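TfuA domain-containing protein (Methanosarcina acetivorans, PDB 6XP8) takes part in peptide backbone thioamidation, probably working together with a YcaO enzyme to install the thioamide. Local coordinates at residues H149-D154 with K176-K181; L153-N158 with T170-K175. All blocks are in the same frame, centred on the assembly; numbering follows the deposited sequence.

Contact 1: H149-D154 with K176-K181; sequences HNALLD and KGLIPK
Ala151 and Leu152, neighbours on helix 146-157, meet Leu178 and Ile179 of the linker between helix 166-175 and helix 181-193; the side-chain pairs are all apolar, and one leucine methyl also lies against a backbone carbonyl. Following the helix, His149 comes first, turned from the linker and toward Leu135 and Lys136 of helix 128-140. Its ring is steadied within the helix: ND1 donates to Asn150 OD1 over 2.9 Å in a nearly straight bond (167°), with the oxygen almost in the ring plane, so the imidazole and the amide restrain each other's rotation. Ala151 then gives the nearest backbone approach, its CA lying 6.2 Å from Leu178 CA. A side chain of one carbon permits this: Ala151 CB sits 4.1 Å from Leu178 CB and equally far from Leu178 CD2. The other branch of the leucine fork takes the backbone instead, Leu178 CD1 resting 3.8 Å from Ala151 O, so that one isobutyl group straddles both the methyl and the carbonyl. Leu152 completes the surface. With CG anti to its carbonyl carbon (chi1 -70°), the side chain, whose CB does not itself point at the linker, brings its methyls up to it: CD2 approaches Leu178 CD1 at 4.4 Å, while CD1 meets Ile179 CD1 at 4.1 Å. That last pair comes together methyl to methyl, the two side chains crossing at about a right angle, and Leu187 of helix 181-193 touches both residues. Chemically the example is simple, yet its placement is distinctive: Gly177, with positive phi, closes helix 166-175 in a Schellman motif, and Pro180 takes the N-cap position of helix 181-193, making this a tight helix-to-helix linker whose two hydrophobic residues dock on a third helix.

Contact 2: L153-N158 with T170-K175; sequences LDLAIN and TKEGGK
Leu155 of helix 146-157 packs on Glu172 and Gly173 of helix 166-175, a small helix-to-helix interface in an all-helical part of the chain, with one leucine laid over a neighbouring helix. Thr170, at the start of the facing segment, points away from this interface toward helix 181-193. Glu172 meets both methyls of Leu155. Its CG lies anti to the backbone N (chi1 -169°) and the chain runs extended beyond it, carrying the stem obliquely across the leucine until the carboxylate carbon CD comes to 3.6 Å from Leu155 CD1. The carboxylate oxygens OE1 and OE2 lie almost as near that methyl, a van der Waals contact with no hydrogen bond, while CB and CG of Glu172 pack 4.0 Å from Leu155 CD2. Cutting Glu172 back to an alanine removes CG and the carboxylate, which would probably leave Leu155 CD1 without its cover on this side, with only CB still against CD2. At Gly173 the leucine meets backbone: Leu155 CD2 is 3.6 Å from Gly173 N and 3.9 Å from Gly173 CA, so the methyl rests on the main chain itself. Leu169, one turn earlier on the same helix, adds an apolar partner for Leu155. Helix 146-157 ends just beyond, where Asp154 O receives Asn158 N and, from the opposite face of its carbonyl plane, Asn158 ND2 at 3.0 Å.

In the fold
Both contacts use helix 146-157, their centres only 6 Å apart, but they engage successive parts of one chain segment: contact 2 the last turns of helix 166-175, contact 1 the linker that follows. Contact 2 is the buried one, although a partly exposed glutamate borders it; contact 1 is partly buried. Contact 1 pairs methyl with methyl, whereas contact 2 sets one leucine against a carboxylate and helix backbone. Neither has a hydrogen bond across its segments. The seam between them is continuous, since Leu178 N probably hydrogen-bonds to Gly173 O, Leu178 CD1 packs on Leu155 CD2, and Leu152 CD2 rests against Gly173 CA. Together they join helices within a helical region well away from the chain's centre.

Contact 1: H149-D154 with K176-K181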
# COMPACT_ATOMS: atom_id res chain seq x y z
N HIS A 149 -2.16 -13.95 -18.44
CA HIS A 149 -2.20 -12.73 -17.61
C HIS A 149 -3.60 -12.51 -17.05
O HIS A 149 -3.76 -12.37 -15.83
CB HIS A 149 -1.76 -11.51 -18.42
CG HIS A 149 -2.01 -10.20 -17.73
ND1 HIS A 149 -3.22 -9.54 -17.80
CD2 HIS A 149 -1.21 -9.45 -16.94
CE1 HIS A 149 -3.15 -8.43 -17.08
NE2 HIS A 149 -1.94 -8.35 -16.56
N ASN A 150 -4.60 -12.49 -17.93
CA ASN A 150 -5.99 -12.22 -17.54
C ASN A 150 -6.56 -13.29 -16.61
O ASN A 150 -7.27 -12.96 -15.66
CB ASN A 150 -6.87 -12.05 -18.78
CG ASN A 150 -6.49 -10.85 -19.63
OD1 ASN A 150 -5.64 -10.03 -19.26
ND2 ASN A 150 -7.11 -10.75 -20.80
N ALA A 151 -6.23 -14.56 -16.88
CA ALA A 151 -6.70 -15.68 -16.07
C ALA A 151 -6.10 -15.63 -14.66
O ALA A 151 -6.82 -15.81 -13.67
CB ALA A 151 -6.40 -17.02 -16.74
N LEU A 152 -4.80 -15.36 -14.58
CA LEU A 152 -4.11 -15.28 -13.29
C LEU A 152 -4.52 -14.05 -12.48
O LEU A 152 -4.60 -14.11 -11.24
CB LEU A 152 -2.60 -15.33 -13.46
CG LEU A 152 -2.02 -16.68 -13.91
CD1 LEU A 152 -0.55 -16.51 -14.25
CD2 LEU A 152 -2.23 -17.79 -12.89
N LEU A 153 -4.78 -12.95 -13.17
CA LEU A 153 -5.27 -11.74 -12.50
C LEU A 153 -6.67 -11.95 -11.92
O LEU A 153 -6.91 -11.60 -10.76
CB LEU A 153 -5.20 -10.53 -13.44
CG LEU A 153 -5.80 -9.19 -12.97
CD1 LEU A 153 -5.18 -8.69 -11.66
CD2 LEU A 153 -5.65 -8.16 -14.07
N ASP A 154 -7.57 -12.53 -12.71
CA ASP A 154 -8.90 -12.92 -12.21
C ASP A 154 -8.81 -13.85 -11.00
O ASP A 154 -9.57 -13.69 -10.03
CB ASP A 154 -9.72 -13.57 -13.33
CG ASP A 154 -11.08 -14.04 -12.84
OD1 ASP A 154 -11.97 -13.19 -12.61
OD2 ASP A 154 -11.26 -15.27 -12.68
N LYS A 176 -5.48 -25.30 -11.92
CA LYS A 176 -6.73 -24.94 -12.61
C LYS A 176 -6.59 -24.86 -14.14
O LYS A 176 -7.53 -24.46 -14.83
CB LYS A 176 -7.28 -23.63 -12.05
CG LYS A 176 -7.89 -23.74 -10.66
CD LYS A 176 -8.32 -22.38 -10.14
CE LYS A 176 -9.25 -22.50 -8.94
NZ LYS A 176 -10.66 -22.73 -9.35
N GLY A 177 -5.41 -25.23 -14.65
CA GLY A 177 -5.12 -25.23 -16.09
C GLY A 177 -5.06 -23.86 -16.74
O GLY A 177 -5.41 -23.70 -17.92
N LEU A 178 -4.60 -22.88 -15.97
CA LEU A 178 -4.52 -21.49 -16.43
C LEU A 178 -3.16 -21.15 -17.05
O LEU A 178 -3.04 -20.15 -17.77
CB LEU A 178 -4.83 -20.52 -15.29
CG LEU A 178 -6.10 -20.71 -14.45
CD1 LEU A 178 -6.16 -19.59 -13.41
CD2 LEU A 178 -7.38 -20.74 -15.28
N ILE A 179 -2.16 -21.98 -16.78
CA ILE A 179 -0.78 -21.77 -17.23
C ILE A 179 -0.04 -23.13 -17.21
O ILE A 179 -0.28 -23.94 -16.30
CB ILE A 179 -0.05 -20.69 -16.36
CG1 ILE A 179 1.29 -20.26 -16.98
CG2 ILE A 179 0.08 -21.12 -14.89
CD1 ILE A 179 1.85 -18.95 -16.45
N PRO A 180 0.81 -23.41 -18.22
CA PRO A 180 1.68 -24.59 -18.12
C PRO A 180 2.57 -24.50 -16.89
O PRO A 180 3.02 -23.40 -16.54
CB PRO A 180 2.51 -24.54 -19.40
CG PRO A 180 1.64 -23.82 -20.37
CD PRO A 180 0.92 -22.78 -19.56
N LYS A 181 2.82 -25.64 -16.24
CA LYS A 181 3.57 -25.66 -14.98
C LYS A 181 5.02 -25.21 -15.10
O LYS A 181 5.53 -24.54 -14.20
CB LYS A 181 3.44 -27.02 -14.28
CG LYS A 181 2.07 -27.21 -13.63
CD LYS A 181 1.89 -28.57 -12.99
CE LYS A 181 0.43 -28.75 -12.59
NZ LYS A 181 0.10 -30.15 -12.23

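Contact 2: L153-N158 with T170-K175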
# COMPACT_ATOMS: atom_id res chain seq x y z
N LEU A 153 -4.78 -12.95 -13.17
CA LEU A 153 -5.27 -11.74 -12.50
C LEU A 153 -6.67 -11.95 -11.92
O LEU A 153 -6.91 -11.60 -10.76
CB LEU A 153 -5.20 -10.53 -13.44
CG LEU A 153 -5.80 -9.19 -12.97
CD1 LEU A 153 -5.18 -8.69 -11.66
CD2 LEU A 153 -5.65 -8.16 -14.07
N ASP A 154 -7.57 -12.53 -12.71
CA ASP A 154 -8.90 -12.92 -12.21
C ASP A 154 -8.81 -13.85 -11.00
O ASP A 154 -9.57 -13.69 -10.03
CB ASP A 154 -9.72 -13.57 -13.33
CG ASP A 154 -11.08 -14.04 -12.84
OD1 ASP A 154 -11.97 -13.19 -12.61
OD2 ASP A 154 -11.26 -15.27 -12.68
N LEU A 155 -7.90 -14.82 -11.06
CA LEU A 155 -7.67 -15.73 -9.93
C LEU A 155 -7.25 -14.96 -8.67
O LEU A 155 -7.80 -15.19 -7.59
CB LEU A 155 -6.63 -16.82 -10.28
CG LEU A 155 -6.25 -17.85 -9.19
CD1 LEU A 155 -7.44 -18.60 -8.61
CD2 LEU A 155 -5.20 -18.84 -9.70
N ALA A 156 -6.31 -14.03 -8.84
CA ALA A 156 -5.81 -13.21 -7.72
C ALA A 156 -6.93 -12.38 -7.08
O ALA A 156 -7.06 -12.35 -5.86
CB ALA A 156 -4.67 -12.32 -8.17
N ILE A 157 -7.75 -11.74 -7.92
CA ILE A 157 -8.92 -10.97 -7.47
C ILE A 157 -9.86 -11.87 -6.64
O ILE A 157 -10.39 -11.43 -5.61
CB ILE A 157 -9.67 -10.30 -8.67
CG1 ILE A 157 -8.77 -9.25 -9.35
CG2 ILE A 157 -11.00 -9.68 -8.24
CD1 ILE A 157 -9.21 -8.82 -10.74
N ASN A 158 -10.01 -13.12 -7.08
CA ASN A 158 -10.88 -14.10 -6.44
C ASN A 158 -10.22 -14.97 -5.36
O ASN A 158 -10.73 -16.03 -4.99
CB ASN A 158 -11.55 -14.97 -7.51
CG ASN A 158 -12.67 -14.24 -8.20
OD1 ASN A 158 -13.72 -13.98 -7.61
ND2 ASN A 158 -12.46 -13.90 -9.46
N THR A 170 0.68 -19.08 -8.79
CA THR A 170 1.23 -19.94 -9.84
C THR A 170 0.88 -21.42 -9.62
O THR A 170 0.66 -22.15 -10.59
CB THR A 170 2.76 -19.78 -10.02
OG1 THR A 170 3.43 -20.00 -8.77
CG2 THR A 170 3.10 -18.39 -10.57
N LYS A 171 0.82 -21.84 -8.36
CA LYS A 171 0.45 -23.21 -7.99
C LYS A 171 -1.01 -23.51 -8.34
O LYS A 171 -1.29 -24.49 -9.03
CB LYS A 171 0.73 -23.45 -6.49
CG LYS A 171 0.55 -24.88 -6.00
CD LYS A 171 1.11 -25.00 -4.59
CE LYS A 171 0.56 -26.22 -3.88
NZ LYS A 171 1.07 -26.31 -2.48
N GLU A 172 -1.92 -22.64 -7.88
CA GLU A 172 -3.36 -22.77 -8.14
C GLU A 172 -3.67 -22.55 -9.63
O GLU A 172 -4.54 -23.22 -10.18
CB GLU A 172 -4.16 -21.81 -7.27
CG GLU A 172 -5.67 -22.05 -7.28
CD GLU A 172 -6.46 -21.20 -6.28
OE1 GLU A 172 -5.89 -20.27 -5.67
OE2 GLU A 172 -7.66 -21.47 -6.12
N GLY A 173 -2.96 -21.60 -10.24
CA GLY A 173 -3.03 -21.35 -11.69
C GLY A 173 -2.75 -22.60 -12.50
O GLY A 173 -3.50 -22.93 -13.42
N GLY A 174 -1.66 -23.30 -12.14
CA GLY A 174 -1.28 -24.57 -12.76
C GLY A 174 -2.30 -25.68 -12.54
O GLY A 174 -2.63 -26.41 -13.47
N LYS A 175 -2.79 -25.78 -11.30
CA LYS A 175 -3.81 -26.77 -10.92
C LYS A 175 -5.15 -26.56 -11.64
O LYS A 175 -5.86 -27.53 -11.92
CB LYS A 175 -4.03 -26.77 -9.40
CG LYS A 175 -2.92 -27.44 -8.60
CD LYS A 175 -3.25 -27.41 -7.12
CE LYS A 175 -2.11 -27.96 -6.28
NZ LYS A 175 -2.40 -27.79 -4.83